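Local coordinates for sugar fermentation stimulation protein homolog (Pyrococcus furiosus, PDB 4DA2) that probably binds DNA and joins an OB-fold domain to a calcium-binding PD-(D/E)xK nuclease-like domain, at residues K133-R138 against S182-Y187; R155-L160 against P192-L197. The protein carries 1 engineered substitution. All coordinates share one frame; numbering follows the deposited sequence.

Contact 1: residues K133-R138 against S182-Y187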
loop_
_atom_site.group_PDB
_atom_site.type_symbol
_atom_site.label_atom_id
_atom_site.label_comp_id
_atom_site.label_asym_id
_atom_site.label_seq_id
_atom_site.Cartn_x
_atom_site.Cartn_y
_atom_site.Cartn_z
ATOM N N LYS A 133 -3.388 -3.690 0.132
ATOM C CA LYS A 133 -2.109 -4.013 0.811
ATOM C C LYS A 133 -0.896 -3.360 0.156
ATOM O O LYS A 133 -0.851 -3.228 -1.052
ATOM C CB LYS A 133 -1.891 -5.524 0.843
ATOM C CG LYS A 133 -3.010 -6.275 1.575
ATOM C CD LYS A 133 -2.549 -6.782 2.899
ATOM C CE LYS A 133 -3.689 -7.361 3.724
ATOM N NZ LYS A 133 -4.028 -6.361 4.783
ATOM N N SER A 134 0.076 -2.956 0.979
ATOM C CA SER A 134 1.326 -2.406 0.464
ATOM C C SER A 134 2.162 -3.497 -0.193
ATOM O O SER A 134 2.396 -4.558 0.405
ATOM C CB SER A 134 2.128 -1.787 1.596
ATOM O OG SER A 134 3.370 -1.264 1.109
ATOM N N ALA A 135 2.630 -3.223 -1.409
ATOM C CA ALA A 135 3.550 -4.138 -2.100
ATOM C C ALA A 135 4.774 -3.410 -2.608
ATOM O O ALA A 135 4.858 -3.032 -3.782
ATOM C CB ALA A 135 2.832 -4.867 -3.253
ATOM N N VAL A 136 5.718 -3.169 -1.712
ATOM C CA VAL A 136 6.878 -2.342 -2.068
ATOM C C VAL A 136 8.203 -3.115 -1.948
ATOM O O VAL A 136 9.296 -2.507 -1.877
ATOM C CB VAL A 136 6.897 -0.964 -1.327
ATOM C CG1 VAL A 136 5.699 -0.094 -1.806
ATOM C CG2 VAL A 136 6.874 -1.136 0.200
ATOM N N LEU A 137 8.101 -4.440 -1.926
ATOM C CA LEU A 137 9.278 -5.304 -1.986
ATOM C C LEU A 137 9.538 -5.660 -3.447
ATOM O O LEU A 137 8.641 -6.144 -4.139
ATOM C CB LEU A 137 9.064 -6.564 -1.142
ATOM C CG LEU A 137 10.214 -7.586 -1.129
ATOM C CD1 LEU A 137 11.462 -7.057 -0.412
ATOM C CD2 LEU A 137 9.786 -8.927 -0.564
ATOM N N ARG A 138 10.745 -5.381 -3.932
ATOM C CA ARG A 138 11.043 -5.537 -5.350
ATOM C C ARG A 138 11.839 -6.787 -5.629
ATOM O O ARG A 138 12.805 -7.088 -4.933
ATOM C CB ARG A 138 11.835 -4.339 -5.868
ATOM C CG ARG A 138 12.411 -4.525 -7.295
ATOM C CD ARG A 138 13.478 -3.493 -7.632
ATOM N NE ARG A 138 13.000 -2.135 -7.410
ATOM C CZ ARG A 138 12.213 -1.455 -8.243
ATOM N NH1 ARG A 138 11.802 -2.009 -9.380
ATOM N NH2 ARG A 138 11.822 -0.226 -7.926
ATOM N N SER A 182 6.316 -3.867 -13.274
ATOM C CA SER A 182 5.231 -4.074 -14.240
ATOM C C SER A 182 4.348 -5.250 -13.866
ATOM O O SER A 182 3.328 -5.531 -14.536
ATOM C CB SER A 182 5.817 -4.351 -15.632
ATOM O OG SER A 182 6.688 -5.468 -15.538
ATOM N N LYS A 183 4.762 -5.964 -12.834
ATOM C CA LYS A 183 4.086 -7.190 -12.373
ATOM C C LYS A 183 3.973 -7.249 -10.857
ATOM O O LYS A 183 4.611 -6.472 -10.167
ATOM C CB LYS A 183 4.831 -8.445 -12.872
ATOM C CG LYS A 183 4.905 -8.539 -14.394
ATOM C CD LYS A 183 5.443 -9.892 -14.838
ATOM C CE LYS A 183 6.959 -9.925 -14.793
ATOM N NZ LYS A 183 7.564 -9.297 -15.994
ATOM N N PHE A 184 3.113 -8.141 -10.372
ATOM C CA PHE A 184 3.000 -8.453 -8.958
ATOM C C PHE A 184 3.058 -9.952 -8.714
ATOM O O PHE A 184 2.452 -10.698 -9.468
ATOM C CB PHE A 184 1.662 -7.888 -8.363
ATOM C CG PHE A 184 1.359 -8.449 -6.993
ATOM C CD1 PHE A 184 1.874 -7.847 -5.841
ATOM C CD2 PHE A 184 0.654 -9.645 -6.860
ATOM C CE1 PHE A 184 1.646 -8.439 -4.575
ATOM C CE2 PHE A 184 0.404 -10.215 -5.619
ATOM C CZ PHE A 184 0.913 -9.613 -4.462
ATOM N N LYS A 185 3.739 -10.402 -7.650
ATOM C CA LYS A 185 3.537 -11.755 -7.115
ATOM C C LYS A 185 3.733 -11.789 -5.604
ATOM O O LYS A 185 4.446 -10.933 -5.075
ATOM C CB LYS A 185 4.480 -12.763 -7.788
ATOM C CG LYS A 185 5.944 -12.519 -7.483
ATOM C CD LYS A 185 6.806 -13.443 -8.338
ATOM C CE LYS A 185 8.285 -13.213 -8.027
ATOM N NZ LYS A 185 9.152 -14.153 -8.823
ATOM N N PRO A 186 3.102 -12.759 -4.912
ATOM C CA PRO A 186 3.402 -12.939 -3.481
ATOM C C PRO A 186 4.864 -13.336 -3.263
ATOM O O PRO A 186 5.468 -14.020 -4.098
ATOM C CB PRO A 186 2.484 -14.070 -3.039
ATOM C CG PRO A 186 1.464 -14.261 -4.167
ATOM C CD PRO A 186 2.119 -13.742 -5.413
ATOM N N TYR A 187 5.435 -12.816 -2.185
ATOM C CA TYR A 187 6.773 -13.194 -1.767
ATOM C C TYR A 187 6.577 -14.382 -0.841
ATOM O O TYR A 187 6.328 -14.245 0.355
ATOM C CB TYR A 187 7.492 -12.025 -1.104
ATOM C CG TYR A 187 8.905 -12.343 -0.629
ATOM C CD1 TYR A 187 9.803 -12.993 -1.467
ATOM C CD2 TYR A 187 9.333 -11.956 0.650
ATOM C CE1 TYR A 187 11.099 -13.276 -1.048
ATOM C CE2 TYR A 187 10.654 -12.225 1.075
ATOM C CZ TYR A 187 11.499 -12.900 0.218
ATOM O OH TYR A 187 12.783 -13.175 0.615
#

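Contact 2: residues R155-L160 against P192-L197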
loop_
_atom_site.group_PDB
_atom_site.type_symbol
_atom_site.label_atom_id
_atom_site.label_comp_id
_atom_site.label_asym_id
_atom_site.label_seq_id
_atom_site.Cartn_x
_atom_site.Cartn_y
_atom_site.Cartn_z
ATOM N N ARG A 155 -5.334 -13.049 8.476
ATOM C CA ARG A 155 -6.713 -12.832 8.921
ATOM C C ARG A 155 -7.556 -12.150 7.863
ATOM O O ARG A 155 -8.667 -12.560 7.621
ATOM C CB ARG A 155 -6.751 -11.998 10.210
ATOM C CG ARG A 155 -6.542 -12.820 11.463
ATOM C CD ARG A 155 -6.711 -11.923 12.719
ATOM N NE ARG A 155 -5.803 -12.335 13.784
ATOM C CZ ARG A 155 -4.891 -11.555 14.359
ATOM N NH1 ARG A 155 -4.743 -10.272 14.002
ATOM N NH2 ARG A 155 -4.119 -12.058 15.307
ATOM N N HIS A 156 -7.021 -11.094 7.262
ATOM C CA HIS A 156 -7.766 -10.369 6.242
ATOM C C HIS A 156 -8.099 -11.264 5.061
ATOM O O HIS A 156 -9.220 -11.245 4.578
ATOM C CB HIS A 156 -7.001 -9.143 5.763
ATOM C CG HIS A 156 -6.846 -8.067 6.791
ATOM N ND1 HIS A 156 -5.888 -7.082 6.682
ATOM C CD2 HIS A 156 -7.523 -7.814 7.942
ATOM C CE1 HIS A 156 -5.991 -6.255 7.711
ATOM N NE2 HIS A 156 -6.962 -6.690 8.500
ATOM N N ILE A 157 -7.131 -12.047 4.590
ATOM C CA ILE A 157 -7.370 -12.911 3.419
ATOM C C ILE A 157 -8.417 -13.986 3.755
ATOM O O ILE A 157 -9.290 -14.315 2.924
ATOM C CB ILE A 157 -6.060 -13.507 2.831
ATOM C CG1 ILE A 157 -5.148 -12.367 2.345
ATOM C CG2 ILE A 157 -6.394 -14.492 1.637
ATOM C CD1 ILE A 157 -3.627 -12.725 2.302
ATOM N N LYS A 158 -8.361 -14.504 4.993
ATOM C CA LYS A 158 -9.365 -15.466 5.454
ATOM C C LYS A 158 -10.772 -14.889 5.449
ATOM O O LYS A 158 -11.713 -15.560 5.024
ATOM C CB LYS A 158 -8.969 -16.085 6.809
ATOM C CG LYS A 158 -7.794 -17.070 6.685
ATOM C CD LYS A 158 -7.367 -17.630 8.052
ATOM C CE LYS A 158 -6.347 -18.749 7.900
ATOM N NZ LYS A 158 -5.963 -19.321 9.220
ATOM N N GLU A 159 -10.923 -13.629 5.868
ATOM C CA GLU A 159 -12.241 -13.012 5.868
ATOM C C GLU A 159 -12.730 -12.767 4.433
ATOM O O GLU A 159 -13.925 -12.866 4.151
ATOM C CB GLU A 159 -12.253 -11.704 6.657
ATOM C CG GLU A 159 -11.938 -11.854 8.146
ATOM C CD GLU A 159 -12.946 -12.723 8.908
ATOM O OE1 GLU A 159 -14.012 -13.100 8.358
ATOM O OE2 GLU A 159 -12.658 -13.020 10.072
ATOM N N LEU A 160 -11.790 -12.435 3.532
ATOM C CA LEU A 160 -12.121 -12.244 2.117
ATOM C C LEU A 160 -12.641 -13.552 1.498
ATOM O O LEU A 160 -13.611 -13.549 0.735
ATOM C CB LEU A 160 -10.899 -11.704 1.332
ATOM C CG LEU A 160 -10.517 -10.249 1.638
ATOM C CD1 LEU A 160 -9.103 -9.949 1.076
ATOM C CD2 LEU A 160 -11.513 -9.304 1.026
ATOM N N PRO A 192 4.722 -17.962 3.612
ATOM C CA PRO A 192 4.218 -19.086 2.809
ATOM C C PRO A 192 2.722 -19.336 3.024
ATOM O O PRO A 192 2.052 -19.761 2.098
ATOM C CB PRO A 192 5.036 -20.275 3.321
ATOM C CG PRO A 192 6.304 -19.650 3.806
ATOM C CD PRO A 192 5.870 -18.366 4.451
ATOM N N LYS A 193 2.205 -19.065 4.222
ATOM C CA LYS A 193 0.760 -19.215 4.506
ATOM C C LYS A 193 -0.070 -18.229 3.648
ATOM O O LYS A 193 -1.136 -18.593 3.092
ATOM C CB LYS A 193 0.466 -19.007 5.998
ATOM C CG LYS A 193 1.219 -19.977 6.937
ATOM C CD LYS A 193 0.880 -19.730 8.407
ATOM C CE LYS A 193 1.654 -20.689 9.322
ATOM N NZ LYS A 193 1.413 -20.365 10.752
ATOM N N ILE A 194 0.442 -17.004 3.535
ATOM C CA ILE A 194 -0.214 -15.976 2.726
ATOM C C ILE A 194 -0.201 -16.351 1.251
ATOM O O ILE A 194 -1.215 -16.202 0.562
ATOM C CB ILE A 194 0.377 -14.561 2.942
ATOM C CG1 ILE A 194 -0.171 -13.947 4.232
ATOM C CG2 ILE A 194 -0.026 -13.623 1.758
ATOM C CD1 ILE A 194 0.409 -12.589 4.524
ATOM N N ALA A 195 0.931 -16.833 0.755
ATOM C CA ALA A 195 0.972 -17.280 -0.651
ATOM C C ALA A 195 -0.072 -18.396 -0.909
ATOM O O ALA A 195 -0.803 -18.355 -1.909
ATOM C CB ALA A 195 2.370 -17.708 -1.051
ATOM N N GLU A 196 -0.168 -19.356 0.017
ATOM C CA GLU A 196 -1.176 -20.432 -0.080
ATOM C C GLU A 196 -2.606 -19.880 -0.010
ATOM O O GLU A 196 -3.464 -20.275 -0.805
ATOM C CB GLU A 196 -0.933 -21.511 0.991
ATOM C CG GLU A 196 -1.970 -22.643 1.028
ATOM C CD GLU A 196 -1.927 -23.582 -0.172
ATOM O OE1 GLU A 196 -1.155 -23.352 -1.134
ATOM O OE2 GLU A 196 -2.687 -24.572 -0.149
ATOM N N LEU A 197 -2.851 -18.982 0.945
ATOM C CA LEU A 197 -4.148 -18.332 1.118
ATOM C C LEU A 197 -4.572 -17.508 -0.117
ATOM O O LEU A 197 -5.735 -17.454 -0.430
ATOM C CB LEU A 197 -4.152 -17.441 2.381
ATOM C CG LEU A 197 -4.282 -18.130 3.762
ATOM C CD1 LEU A 197 -4.054 -17.079 4.873
ATOM C CD2 LEU A 197 -5.642 -18.818 3.898
#

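Contact 1: residues K133-R138 against S182-Y187
Leu137 and Tyr187 meet through a CH-pi contact: the methyl CD2 of Leu137 sits over one face of the Tyr187 ring, 3.7 Å from its centroid and 30° off the ring normal. The methyl is offset from the ring centre toward the CG-CD2 bond, and Leu137 CD2 comes within 3.3 Å of Tyr187 CD2. Both side chains place CG opposite the backbone N (chi1 179° for Leu137, 180° for Tyr187), and both leave the main chain heading toward the other segment. Replacing Tyr187 by an alanine would probably leave the Leu137 methyl without its aromatic partner and open a gap beside Met144.

The segments lie on strands 127-139 and 183-186 of the mixed sheet of the PD-(D/E)xK domain, where strand 142-145 pairs with both; Ala135 is in the break of the first and Tyr187 just beyond the second. The two segments are not paired with each other and meet through side chains; Ala135 CA and Phe184 CA are 8.1 Å apart.

The second meeting is purely apolar. Ala135 CB lies at the edge of the Phe184 ring, near its plane, 4.0 Å from Phe184 CE1, while the same ring stacks with Phe174 of strand 169-176.

Contact 2: residues R155-L160 against P192-L197
Ile157 has CG1 beside its backbone N (chi1 -62°) and CD1 carried outward by an extended second torsion (chi2 155°), which sends its two branches to different partners on segment 192-197. CD1 reaches Ile194, whose own CG1 also lies beside the backbone N. The closest approach is 3.8 Å, from Ile157 CD1 to Ile194 CG2, and the two side chains cross at about a right angle. The other branch, CG2, turns to Leu197: Ile157 CG2 rests 3.8 Å from Leu197 CB and 3.7 Å from the backbone O of Leu197, so the methyl packs against main chain as well as side chain.

Within the PD-(D/E)xK domain these are helices 151-165 and 192-204, running nearly parallel, with the axes of the two segments 10.1 Å apart at their closest approach and inclined by 16°. The core of the interface is apolar: Ile157, Ile194 and Leu197 are buried in the folded protein. Gln154 and Ile161, one turn before and one turn after Ile157 on the first helix, also touch Leu197, while Ile194 meets Pro146 and Ser150.

At the exposed margin the extended chain of Lys158 runs past the Leu197 methyls. Lys158 CG lies 3.9 Å from Leu197 CD2, and Lys158 CE is 4.1 Å from Leu197 CD1, so the aliphatic part of the lysine lines one flank of the leucine. At the start of the second helix, Asp191 OD1 accepts a hydrogen bond from the backbone N of Ile194.

Overall arrangement
From the N terminus, the chain passes through the OB-fold domain before entering strand 127-139, which supplies residues 133-138. Helix 151-165 follows with residues 155-160. After strand 169-176 the chain returns in strand 183-186, closing contact 1 across 43 intervening residues, and then enters helix 192-204, closing contact 2 across 31. The two loops cross, since their segments alternate along the chain. Contact 1 links, through side chains, two strands that both pair with strand 142-145, and contact 2 pairs two helices. The contacts themselves touch: Pro186 packs on Ala195, and Lys133 NZ probably hydrogen-bonds His156 ND1 (2.8 Å). Lys133 NZ also bonds Glu131, a calcium ligand, so the Lys133-His156 link lies next to the metal site.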